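Local coordinates for protein tricorn protease (Thermoplasma acidophilum, PDB 1K32) that acts as a serine protease in protein degradation, probably cleaving peptides downstream of the proteasome, with beta-propeller domains thought to gate substrate access, at residues D425-D430 against F434-F439; P1003-E1008 against I1022-D1027. All coordinates share one frame; numbering follows the deposited sequence.

Contact 1 of 2, residues D425-D430 against F434-F439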
loop_
_atom_site.group_PDB
_atom_site.type_symbol
_atom_site.label_atom_id
_atom_site.label_comp_id
_atom_site.label_asym_id
_atom_site.label_seq_id
_atom_site.Cartn_x
_atom_site.Cartn_y
_atom_site.Cartn_z
ATOM N N ASP A 425 -38.456 15.940 -16.712
ATOM C CA ASP A 425 -37.642 14.733 -16.521
ATOM C C ASP A 425 -37.778 13.824 -17.762
ATOM O O ASP A 425 -38.757 13.093 -17.896
ATOM C CB ASP A 425 -38.109 13.997 -15.247
ATOM C CG ASP A 425 -37.187 12.845 -14.843
ATOM O OD1 ASP A 425 -37.423 12.243 -13.767
ATOM O OD2 ASP A 425 -36.236 12.537 -15.586
ATOM N N PHE A 426 -36.798 13.894 -18.666
ATOM C CA PHE A 426 -36.816 13.094 -19.897
ATOM C C PHE A 426 -35.428 12.670 -20.325
ATOM O O PHE A 426 -34.436 13.237 -19.879
ATOM C CB PHE A 426 -37.480 13.857 -21.057
ATOM C CG PHE A 426 -36.880 15.219 -21.340
ATOM C CD1 PHE A 426 -37.536 16.378 -20.939
ATOM C CD2 PHE A 426 -35.688 15.343 -22.053
ATOM C CE1 PHE A 426 -37.020 17.641 -21.249
ATOM C CE2 PHE A 426 -35.164 16.607 -22.367
ATOM C CZ PHE A 426 -35.828 17.752 -21.968
ATOM N N THR A 427 -35.366 11.679 -21.209
ATOM C CA THR A 427 -34.090 11.169 -21.699
ATOM C C THR A 427 -34.266 10.673 -23.138
ATOM O O THR A 427 -35.372 10.346 -23.555
ATOM C CB THR A 427 -33.571 10.012 -20.789
ATOM O OG1 THR A 427 -32.192 9.766 -21.068
ATOM C CG2 THR A 427 -34.368 8.719 -21.022
ATOM N N ILE A 428 -33.173 10.626 -23.891
ATOM C CA ILE A 428 -33.231 10.184 -25.282
ATOM C C ILE A 428 -32.329 8.987 -25.489
ATOM O O ILE A 428 -31.159 9.038 -25.104
ATOM C CB ILE A 428 -32.745 11.294 -26.239
ATOM C CG1 ILE A 428 -33.398 12.619 -25.868
ATOM C CG2 ILE A 428 -33.071 10.912 -27.688
ATOM C CD1 ILE A 428 -32.849 13.793 -26.625
ATOM N N SER A 429 -32.855 7.928 -26.114
ATOM C CA SER A 429 -32.061 6.722 -26.380
ATOM C C SER A 429 -30.863 7.052 -27.266
ATOM O O SER A 429 -30.921 7.985 -28.074
ATOM C CB SER A 429 -32.922 5.631 -27.044
ATOM O OG SER A 429 -33.519 6.072 -28.263
ATOM N N ASP A 430 -29.779 6.292 -27.123
ATOM C CA ASP A 430 -28.576 6.544 -27.912
ATOM C C ASP A 430 -28.766 6.438 -29.422
ATOM O O ASP A 430 -28.055 7.095 -30.172
ATOM C CB ASP A 430 -27.437 5.615 -27.492
ATOM C CG ASP A 430 -26.789 6.032 -26.183
ATOM O OD1 ASP A 430 -25.633 5.627 -25.951
ATOM O OD2 ASP A 430 -27.430 6.752 -25.387
ATOM N N PHE A 434 -36.137 6.556 -29.212
ATOM C CA PHE A 434 -37.136 6.719 -28.164
ATOM C C PHE A 434 -36.855 7.882 -27.216
ATOM O O PHE A 434 -35.701 8.268 -26.983
ATOM C CB PHE A 434 -37.250 5.442 -27.311
ATOM C CG PHE A 434 -37.247 4.170 -28.100
ATOM C CD1 PHE A 434 -36.075 3.447 -28.276
ATOM C CD2 PHE A 434 -38.422 3.680 -28.662
ATOM C CE1 PHE A 434 -36.077 2.249 -29.001
ATOM C CE2 PHE A 434 -38.428 2.486 -29.387
ATOM C CZ PHE A 434 -37.261 1.774 -29.555
ATOM N N ILE A 435 -37.932 8.420 -26.661
ATOM C CA ILE A 435 -37.847 9.505 -25.700
ATOM C C ILE A 435 -38.703 9.041 -24.526
ATOM O O ILE A 435 -39.907 8.824 -24.666
ATOM C CB ILE A 435 -38.401 10.833 -26.293
ATOM C CG1 ILE A 435 -37.629 11.188 -27.574
ATOM C CG2 ILE A 435 -38.284 11.964 -25.268
ATOM C CD1 ILE A 435 -38.101 12.450 -28.280
ATOM N N ALA A 436 -38.072 8.842 -23.375
ATOM C CA ALA A 436 -38.796 8.411 -22.186
ATOM C C ALA A 436 -38.882 9.614 -21.266
ATOM O O ALA A 436 -37.907 10.347 -21.107
ATOM C CB ALA A 436 -38.055 7.268 -21.496
ATOM N N TYR A 437 -40.044 9.811 -20.654
ATOM C CA TYR A 437 -40.243 10.953 -19.777
ATOM C C TYR A 437 -41.289 10.712 -18.690
ATOM O O TYR A 437 -42.227 9.930 -18.877
ATOM C CB TYR A 437 -40.656 12.165 -20.618
ATOM C CG TYR A 437 -41.855 11.899 -21.508
ATOM C CD1 TYR A 437 -43.147 12.222 -21.097
ATOM C CD2 TYR A 437 -41.696 11.308 -22.760
ATOM C CE1 TYR A 437 -44.257 11.963 -21.912
ATOM C CE2 TYR A 437 -42.802 11.038 -23.592
ATOM C CZ TYR A 437 -44.074 11.366 -23.158
ATOM O OH TYR A 437 -45.163 11.053 -23.948
ATOM N N GLY A 438 -41.098 11.374 -17.546
ATOM C CA GLY A 438 -42.041 11.277 -16.446
ATOM C C GLY A 438 -43.254 12.132 -16.787
ATOM O O GLY A 438 -43.131 13.341 -17.051
ATOM N N PHE A 439 -44.430 11.515 -16.781
ATOM C CA PHE A 439 -45.656 12.215 -17.134
ATOM C C PHE A 439 -46.581 12.484 -15.943
ATOM O O PHE A 439 -47.224 11.574 -15.425
ATOM C CB PHE A 439 -46.380 11.416 -18.234
ATOM C CG PHE A 439 -47.599 12.107 -18.782
ATOM C CD1 PHE A 439 -48.869 11.711 -18.394
ATOM C CD2 PHE A 439 -47.469 13.168 -19.670
ATOM C CE1 PHE A 439 -50.004 12.364 -18.886
ATOM C CE2 PHE A 439 -48.591 13.833 -20.173
ATOM C CZ PHE A 439 -49.867 13.431 -19.781
HETATM O O HOH W 1 -41.030 14.960 -16.085
#
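Four backbone hydrogen bonds join D425-D430 to F434-F439 as the first two antiparallel strands of a four-stranded beta-propeller blade. G438 N donates to D425 O, T427 and A436 exchange two bonds as the hydrogen-bonded pair, and S429 N reaches F434 O at 3.0 Å, nearly straight at 173°. Between them F426 with Y437 and I428 with I435 form non-hydrogen-bonded pairs, where CA-H...O contacts fill in, such as F426 CA to A436 O at 3.2 Å. A water completes the D425-G438 pair, accepting from D425 N and donating to G438 O, each 2.8 Å from its oxygen.

At the turn a side chain takes over. With chi1 at 58°, S429 OG sits between its own backbone N and carbonyl carbon, which brings it to F434 N, from which it accepts at 2.8 Å. It also bonds N431 OD1 within the turn and lies obliquely against the F434 ring, 3.7 Å from CD1. With an alanine here, the hydroxyl gone, F434 N would probably lose its acceptor and N431 OD1 its partner, leaving the turn less firmly tied.

Apolar contact is slighter. F426 CB meets Y437 CB at 3.6 Å, after which both rings lead away, the F426 ring toward V394 and I402 of the preceding blade, and Y437 OH hydrogen-bonds E416 OE2. On the opposite face T427 CG2 rests 4.0 Å from A436 CB, and D425 OD1 accepts from A476 N of the following blade. The hairpin is thus held chiefly by its main chain, which leaves side chains on both faces to pack against the neighbouring blades.

Contact 2 of 2, residues P1003-E1008 against I1022-D1027; sequences PDVEIE and IDYAID
In the S41 peptidase domain, the short strand 1005-1006 at one end of the five-stranded parallel sheet is met by the C-terminal helix 1020-1032, and a single tyrosine carries the contact from the helix side. Y1024 leaves the helix with CG anti to its N (chi1 -175°), which carries the ring out to V1005 in the strand and I1007 just past its end. I1007 CD1 lies over one face of the ring in a CH-pi contact, 4.2 Å from the centroid and 26° off the normal; its nearest ring atom is Y1024 CD2 at 3.8 Å. I1007 CG1 adds a touch at the base of the ring, 4.0 Å from Y1024 CG. V1005 serves the far end: CG1 approaches obliquely to 3.6 Å from Y1024 CZ, and both CG1 and CG2 come within 3.7 Å of Y1024 OH. Both aliphatic side chains cross the tyrosine at about a right angle, and no hydrogen bond links the two segments.

The strand pairs with its parallel neighbour 954-958, V1005 bonding through its backbone to L956 and G958 and I1007 to G958; I957 there also touches V1005, I1007 and Y1024. Elsewhere on the helix, A1025 packs on I930 and I932 of strand 928-933, I1022 and I1026 lie against helix 830-848, and D1027 forms a salt bridge with R848 of that helix.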
loop_
_atom_site.group_PDB
_atom_site.type_symbol
_atom_site.label_atom_id
_atom_site.label_comp_id
_atom_site.label_asym_id
_atom_site.label_seq_id
_atom_site.Cartn_x
_atom_site.Cartn_y
_atom_site.Cartn_z
ATOM N N PRO A 1003 -60.879 37.508 14.871
ATOM C CA PRO A 1003 -60.934 36.595 16.009
ATOM C C PRO A 1003 -62.364 36.591 16.534
ATOM O O PRO A 1003 -63.124 37.508 16.239
ATOM C CB PRO A 1003 -59.969 37.237 17.004
ATOM C CG PRO A 1003 -60.175 38.694 16.745
ATOM C CD PRO A 1003 -60.160 38.743 15.222
ATOM N N ASP A 1004 -62.728 35.563 17.298
ATOM C CA ASP A 1004 -64.064 35.495 17.893
ATOM C C ASP A 1004 -64.149 36.632 18.909
ATOM O O ASP A 1004 -65.179 37.290 19.043
ATOM C CB ASP A 1004 -64.274 34.160 18.612
ATOM C CG ASP A 1004 -64.377 32.996 17.655
ATOM O OD1 ASP A 1004 -65.290 33.008 16.806
ATOM O OD2 ASP A 1004 -63.548 32.066 17.746
ATOM N N VAL A 1005 -63.054 36.856 19.625
ATOM C CA VAL A 1005 -63.002 37.924 20.609
ATOM C C VAL A 1005 -61.791 38.790 20.317
ATOM O O VAL A 1005 -60.649 38.327 20.378
ATOM C CB VAL A 1005 -62.894 37.374 22.056
ATOM C CG1 VAL A 1005 -62.778 38.534 23.040
ATOM C CG2 VAL A 1005 -64.118 36.517 22.392
ATOM N N GLU A 1006 -62.043 40.047 19.985
ATOM C CA GLU A 1006 -60.968 40.971 19.683
ATOM C C GLU A 1006 -60.346 41.543 20.955
ATOM O O GLU A 1006 -61.036 42.114 21.799
ATOM C CB GLU A 1006 -61.476 42.120 18.808
ATOM C CG GLU A 1006 -60.399 43.161 18.521
ATOM C CD GLU A 1006 -60.931 44.406 17.823
ATOM O OE1 GLU A 1006 -60.140 45.353 17.643
ATOM O OE2 GLU A 1006 -62.127 44.444 17.458
ATOM N N ILE A 1007 -59.040 41.368 21.096
ATOM C CA ILE A 1007 -58.331 41.904 22.248
ATOM C C ILE A 1007 -57.128 42.662 21.723
ATOM O O ILE A 1007 -56.142 42.058 21.309
ATOM C CB ILE A 1007 -57.837 40.792 23.225
ATOM C CG1 ILE A 1007 -59.028 40.077 23.863
ATOM C CG2 ILE A 1007 -56.992 41.402 24.342
ATOM C CD1 ILE A 1007 -59.592 38.996 23.016
ATOM N N GLU A 1008 -57.230 43.987 21.716
ATOM C CA GLU A 1008 -56.141 44.842 21.276
ATOM C C GLU A 1008 -55.003 44.721 22.286
ATOM O O GLU A 1008 -55.204 44.328 23.436
ATOM C CB GLU A 1008 -56.574 46.312 21.244
ATOM C CG GLU A 1008 -57.639 46.671 20.229
ATOM C CD GLU A 1008 -57.161 46.501 18.801
ATOM O OE1 GLU A 1008 -56.072 47.026 18.468
ATOM O OE2 GLU A 1008 -57.876 45.842 18.011
ATOM N N ILE A 1022 -52.763 37.023 26.150
ATOM C CA ILE A 1022 -52.534 35.753 26.821
ATOM C C ILE A 1022 -53.373 35.657 28.101
ATOM O O ILE A 1022 -53.867 34.574 28.453
ATOM C CB ILE A 1022 -51.035 35.550 27.137
ATOM C CG1 ILE A 1022 -50.753 34.052 27.271
ATOM C CG2 ILE A 1022 -50.642 36.326 28.396
ATOM C CD1 ILE A 1022 -49.281 33.679 27.118
ATOM N N ASP A 1023 -53.544 36.786 28.789
ATOM C CA ASP A 1023 -54.362 36.817 30.002
ATOM C C ASP A 1023 -55.818 36.453 29.689
ATOM O O ASP A 1023 -56.434 35.657 30.390
ATOM C CB ASP A 1023 -54.326 38.205 30.638
ATOM C CG ASP A 1023 -53.098 38.425 31.483
ATOM O OD1 ASP A 1023 -52.794 39.598 31.784
ATOM O OD2 ASP A 1023 -52.446 37.428 31.851
ATOM N N TYR A 1024 -56.374 37.053 28.640
ATOM C CA TYR A 1024 -57.752 36.751 28.274
ATOM C C TYR A 1024 -57.904 35.274 27.918
ATOM O O TYR A 1024 -58.867 34.632 28.334
ATOM C CB TYR A 1024 -58.210 37.594 27.082
ATOM C CG TYR A 1024 -59.673 37.385 26.765
ATOM C CD1 TYR A 1024 -60.663 38.093 27.450
ATOM C CD2 TYR A 1024 -60.076 36.430 25.826
ATOM C CE1 TYR A 1024 -62.015 37.856 27.209
ATOM C CE2 TYR A 1024 -61.423 36.182 25.583
ATOM C CZ TYR A 1024 -62.387 36.899 26.277
ATOM O OH TYR A 1024 -63.726 36.652 26.043
ATOM N N ALA A 1025 -56.961 34.746 27.140
ATOM C CA ALA A 1025 -56.998 33.343 26.723
ATOM C C ALA A 1025 -56.973 32.435 27.945
ATOM O O ALA A 1025 -57.695 31.442 28.003
ATOM C CB ALA A 1025 -55.808 33.020 25.795
ATOM N N ILE A 1026 -56.126 32.773 28.911
ATOM C CA ILE A 1026 -56.039 31.992 30.134
ATOM C C ILE A 1026 -57.361 32.067 30.908
ATOM O O ILE A 1026 -57.927 31.044 31.303
ATOM C CB ILE A 1026 -54.895 32.500 31.041
ATOM C CG1 ILE A 1026 -53.538 32.166 30.405
ATOM C CG2 ILE A 1026 -55.007 31.851 32.425
ATOM C CD1 ILE A 1026 -52.369 32.826 31.079
ATOM N N ASP A 1027 -57.858 33.280 31.109
ATOM C CA ASP A 1027 -59.103 33.464 31.842
ATOM C C ASP A 1027 -60.289 32.813 31.142
ATOM O O ASP A 1027 -61.166 32.239 31.796
ATOM C CB ASP A 1027 -59.359 34.952 32.047
ATOM C CG ASP A 1027 -58.318 35.600 32.940
ATOM O OD1 ASP A 1027 -58.169 36.842 32.893
ATOM O OD2 ASP A 1027 -57.652 34.863 33.697
#

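Overall arrangement
Contacts 1 and 2 are in series along the chain and hold different elements, on opposite sides of its centre: their centres are 58 Å apart and their nearest atoms about 42 Å. Contact 1 is largely buried between neighbouring propeller blades and joins adjacent strands of one hairpin, so main-chain polar bonding dominates. Contact 2 is a surface contact, smaller in area (147 against 370 Å²), between a sheet-edge strand and a helix, and rests on van der Waals and CH-pi contacts of two aliphatic side chains with one tyrosine. In the first the rings of a facing aromatic pair lead away from the partner strand, whereas in the second a tyrosine ring is itself the bridge.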